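Long-range contact in type I modular polyketide synthase (Streptomyces albus subsp. albus, PDB 6IYT), which probably loads an extender unit, apparently ethylmalonyl from its coenzyme A thioester, onto the salinomycin assembly line through its acyltransferase domain: residues Ser277-Arg285 against Pro373-Arg381. Sequence-based numbering, arbitrary orientation.
Sequences SIAGNNGPR and PVSFEPVVR
G280 and V374 pair in parallel, joining the short strand 374-375 to the edge of strand 276-283. V374 N donates to A279 O (2.9 Å) from above the carbonyl plane, whereas N281 N meets V374 O (2.9 Å) nearly head-on, with a C=O...N angle of 164°. Between these two bonds the CA of G280 also approaches V374 O (3.4 Å), a CA-H...O contact. Beyond S375, the centre of an inverse gamma turn, the chain enters helix 376-385, and N281 O accepts from the first residues of that helix: E377 N at 2.9 Å, and F376 N only weakly. The short strand closes one side of the small mixed sheet, on the far side of strand 276-283 from strand 286-291. This sheet is consistent with the small ferredoxin-like subdomain of malonyl-CoA:ACP transacylase-type acyltransferases, set against the larger alpha/beta-hydrolase-like subdomain; the V374 side chain touches the GxSxG segment that probably forms the nucleophile elbow there. Two classic bulges, A279-G280 opposite T288 and N282-G283, both opposite strand 286-291, interrupt the other edge of strand 276-283. F376, with CG anti to its N (chi1 179°), turns its ring edge to N282 O, which lies near the ring plane, 3.7 Å from F376 CD2; this buried carbonyl has no hydrogen-bond partner. N282's amide stands almost perpendicular to that ring, its OD1 beside F376 CB, and V380 CG2 lies over one ring face, near its rim. E377 extends alongside G283 to the P284 ring, where its OE2 lies 3.6 Å from P284 CD. R381 NH1 reaches the same OE2 (2.8 Å) on its anti side, in a salt bridge one helical turn along, and also pairs with D410 of helix 401-411, whose E406 and T407 pack on P284.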
loop_
_atom_site.group_PDB
_atom_site.type_symbol
_atom_site.label_atom_id
_atom_site.label_comp_id
_atom_site.label_asym_id
_atom_site.label_seq_id
_atom_site.Cartn_x
_atom_site.Cartn_y
_atom_site.Cartn_z
ATOM N N SER A 277 9.381 -16.972 17.586
ATOM C CA SER A 277 9.991 -15.714 17.972
ATOM C C SER A 277 9.287 -14.556 17.358
ATOM O O SER A 277 8.613 -14.690 16.362
ATOM C CB SER A 277 11.483 -15.678 17.602
ATOM O OG SER A 277 11.664 -15.854 16.250
ATOM N N ILE A 278 9.340 -13.425 18.012
ATOM C CA ILE A 278 8.661 -12.272 17.472
ATOM C C ILE A 278 9.404 -11.785 16.233
ATOM O O ILE A 278 10.660 -11.535 16.269
ATOM C CB ILE A 278 8.528 -11.161 18.523
ATOM C CG1 ILE A 278 7.522 -11.600 19.596
ATOM C CG2 ILE A 278 8.115 -9.862 17.880
ATOM C CD1 ILE A 278 7.124 -10.505 20.543
ATOM N N ALA A 279 8.647 -11.691 15.126
ATOM C CA ALA A 279 9.195 -11.410 13.793
ATOM C C ALA A 279 8.974 -9.968 13.374
ATOM O O ALA A 279 9.580 -9.503 12.412
ATOM C CB ALA A 279 8.555 -12.329 12.764
ATOM N N GLY A 280 8.132 -9.247 14.099
ATOM C CA GLY A 280 7.798 -7.882 13.726
ATOM C C GLY A 280 7.034 -7.172 14.815
ATOM O O GLY A 280 6.174 -7.744 15.440
ATOM N N ASN A 281 7.266 -5.886 14.925
ATOM C CA ASN A 281 6.420 -5.008 15.731
ATOM C C ASN A 281 5.759 -3.980 14.857
ATOM O O ASN A 281 6.439 -3.126 14.299
ATOM C CB ASN A 281 7.260 -4.296 16.792
ATOM C CG ASN A 281 7.876 -5.255 17.777
ATOM O OD1 ASN A 281 7.275 -5.580 18.799
ATOM N ND2 ASN A 281 9.037 -5.762 17.448
ATOM N N ASN A 282 4.436 -4.079 14.708
ATOM C CA ASN A 282 3.704 -3.262 13.758
ATOM C C ASN A 282 2.912 -2.153 14.403
ATOM O O ASN A 282 2.544 -1.156 13.739
ATOM C CB ASN A 282 2.770 -4.116 12.945
ATOM C CG ASN A 282 3.492 -4.927 11.908
ATOM O OD1 ASN A 282 4.713 -4.793 11.744
ATOM N ND2 ASN A 282 2.792 -5.907 11.348
ATOM N N GLY A 283 2.561 -2.356 15.662
ATOM C CA GLY A 283 1.948 -1.302 16.465
ATOM C C GLY A 283 1.870 -1.737 17.906
ATOM O O GLY A 283 2.298 -2.857 18.238
ATOM N N PRO A 284 1.270 -0.889 18.775
ATOM C CA PRO A 284 1.364 -1.169 20.217
ATOM C C PRO A 284 0.657 -2.460 20.577
ATOM O O PRO A 284 1.021 -3.118 21.574
ATOM C CB PRO A 284 0.643 0.018 20.872
ATOM C CG PRO A 284 0.465 1.042 19.820
ATOM C CD PRO A 284 0.915 0.506 18.494
ATOM N N ARG A 285 -0.266 -2.893 19.711
ATOM C CA ARG A 285 -1.030 -4.090 19.964
ATOM C C ARG A 285 -1.084 -4.967 18.737
ATOM O O ARG A 285 -2.007 -5.739 18.557
ATOM C CB ARG A 285 -2.446 -3.737 20.425
ATOM C CG ARG A 285 -2.466 -2.943 21.722
ATOM C CD ARG A 285 -3.436 -3.540 22.726
ATOM N NE ARG A 285 -3.890 -2.545 23.688
ATOM C CZ ARG A 285 -3.149 -2.062 24.686
ATOM N NH1 ARG A 285 -3.641 -1.114 25.475
ATOM N NH2 ARG A 285 -1.931 -2.534 24.907
ATOM N N PRO A 373 13.995 -9.147 13.077
ATOM C CA PRO A 373 12.609 -8.660 13.268
ATOM C C PRO A 373 12.391 -7.292 12.666
ATOM O O PRO A 373 13.298 -6.443 12.666
ATOM C CB PRO A 373 12.454 -8.607 14.807
ATOM C CG PRO A 373 13.853 -8.620 15.338
ATOM C CD PRO A 373 14.656 -9.435 14.361
ATOM N N VAL A 374 11.212 -7.085 12.131
ATOM C CA VAL A 374 10.852 -5.822 11.496
ATOM C C VAL A 374 10.453 -4.815 12.577
ATOM O O VAL A 374 9.387 -4.934 13.197
ATOM C CB VAL A 374 9.693 -6.026 10.496
ATOM C CG1 VAL A 374 9.483 -4.768 9.649
ATOM C CG2 VAL A 374 9.967 -7.217 9.591
ATOM N N SER A 375 11.199 -3.730 12.655
ATOM C CA SER A 375 10.920 -2.693 13.621
ATOM C C SER A 375 10.046 -1.618 13.016
ATOM O O SER A 375 10.494 -0.517 12.790
ATOM C CB SER A 375 12.220 -2.077 14.124
ATOM O OG SER A 375 12.985 -3.040 14.775
ATOM N N PHE A 376 8.795 -1.932 12.728
ATOM C CA PHE A 376 7.981 -0.978 11.965
ATOM C C PHE A 376 7.377 0.113 12.906
ATOM O O PHE A 376 7.505 1.308 12.629
ATOM C CB PHE A 376 6.884 -1.727 11.181
ATOM C CG PHE A 376 5.978 -0.829 10.384
ATOM C CD1 PHE A 376 6.418 -0.258 9.195
ATOM C CD2 PHE A 376 4.722 -0.525 10.835
ATOM C CE1 PHE A 376 5.567 0.550 8.445
ATOM C CE2 PHE A 376 3.867 0.285 10.099
ATOM C CZ PHE A 376 4.299 0.821 8.899
ATOM N N GLU A 377 6.834 -0.314 14.055
ATOM C CA GLU A 377 6.262 0.610 15.041
ATOM C C GLU A 377 7.216 1.752 15.484
ATOM O O GLU A 377 6.845 2.904 15.407
ATOM C CB GLU A 377 5.729 -0.156 16.263
ATOM C CG GLU A 377 5.271 0.749 17.392
ATOM C CD GLU A 377 4.939 -0.039 18.658
ATOM O OE1 GLU A 377 5.228 -1.245 18.697
ATOM O OE2 GLU A 377 4.376 0.546 19.601
ATOM N N PRO A 378 8.497 1.437 15.791
ATOM C CA PRO A 378 9.417 2.523 16.161
ATOM C C PRO A 378 9.726 3.481 14.990
ATOM O O PRO A 378 9.953 4.674 15.189
ATOM C CB PRO A 378 10.683 1.796 16.606
ATOM C CG PRO A 378 10.325 0.360 16.754
ATOM C CD PRO A 378 9.061 0.094 16.037
ATOM N N VAL A 379 9.705 2.967 13.783
ATOM C CA VAL A 379 9.933 3.799 12.630
ATOM C C VAL A 379 8.714 4.705 12.355
ATOM O O VAL A 379 8.876 5.880 12.051
ATOM C CB VAL A 379 10.286 2.943 11.399
ATOM C CG1 VAL A 379 10.291 3.798 10.144
ATOM C CG2 VAL A 379 11.644 2.277 11.612
ATOM N N VAL A 380 7.507 4.203 12.578
ATOM C CA VAL A 380 6.330 5.048 12.486
ATOM C C VAL A 380 6.439 6.221 13.490
ATOM O O VAL A 380 6.142 7.355 13.158
ATOM C CB VAL A 380 5.049 4.262 12.758
ATOM C CG1 VAL A 380 3.839 5.188 12.793
ATOM C CG2 VAL A 380 4.864 3.211 11.688
ATOM N N ARG A 381 6.813 5.907 14.723
ATOM C CA ARG A 381 7.035 6.949 15.730
ATOM C C ARG A 381 8.052 7.992 15.237
ATOM O O ARG A 381 7.838 9.193 15.354
ATOM C CB ARG A 381 7.520 6.323 17.033
ATOM C CG ARG A 381 6.520 5.443 17.711
ATOM C CD ARG A 381 7.056 4.891 19.019
ATOM N NE ARG A 381 6.165 3.872 19.521
ATOM C CZ ARG A 381 5.107 4.125 20.285
ATOM N NH1 ARG A 381 4.255 3.152 20.588
ATOM N NH2 ARG A 381 4.906 5.354 20.761
#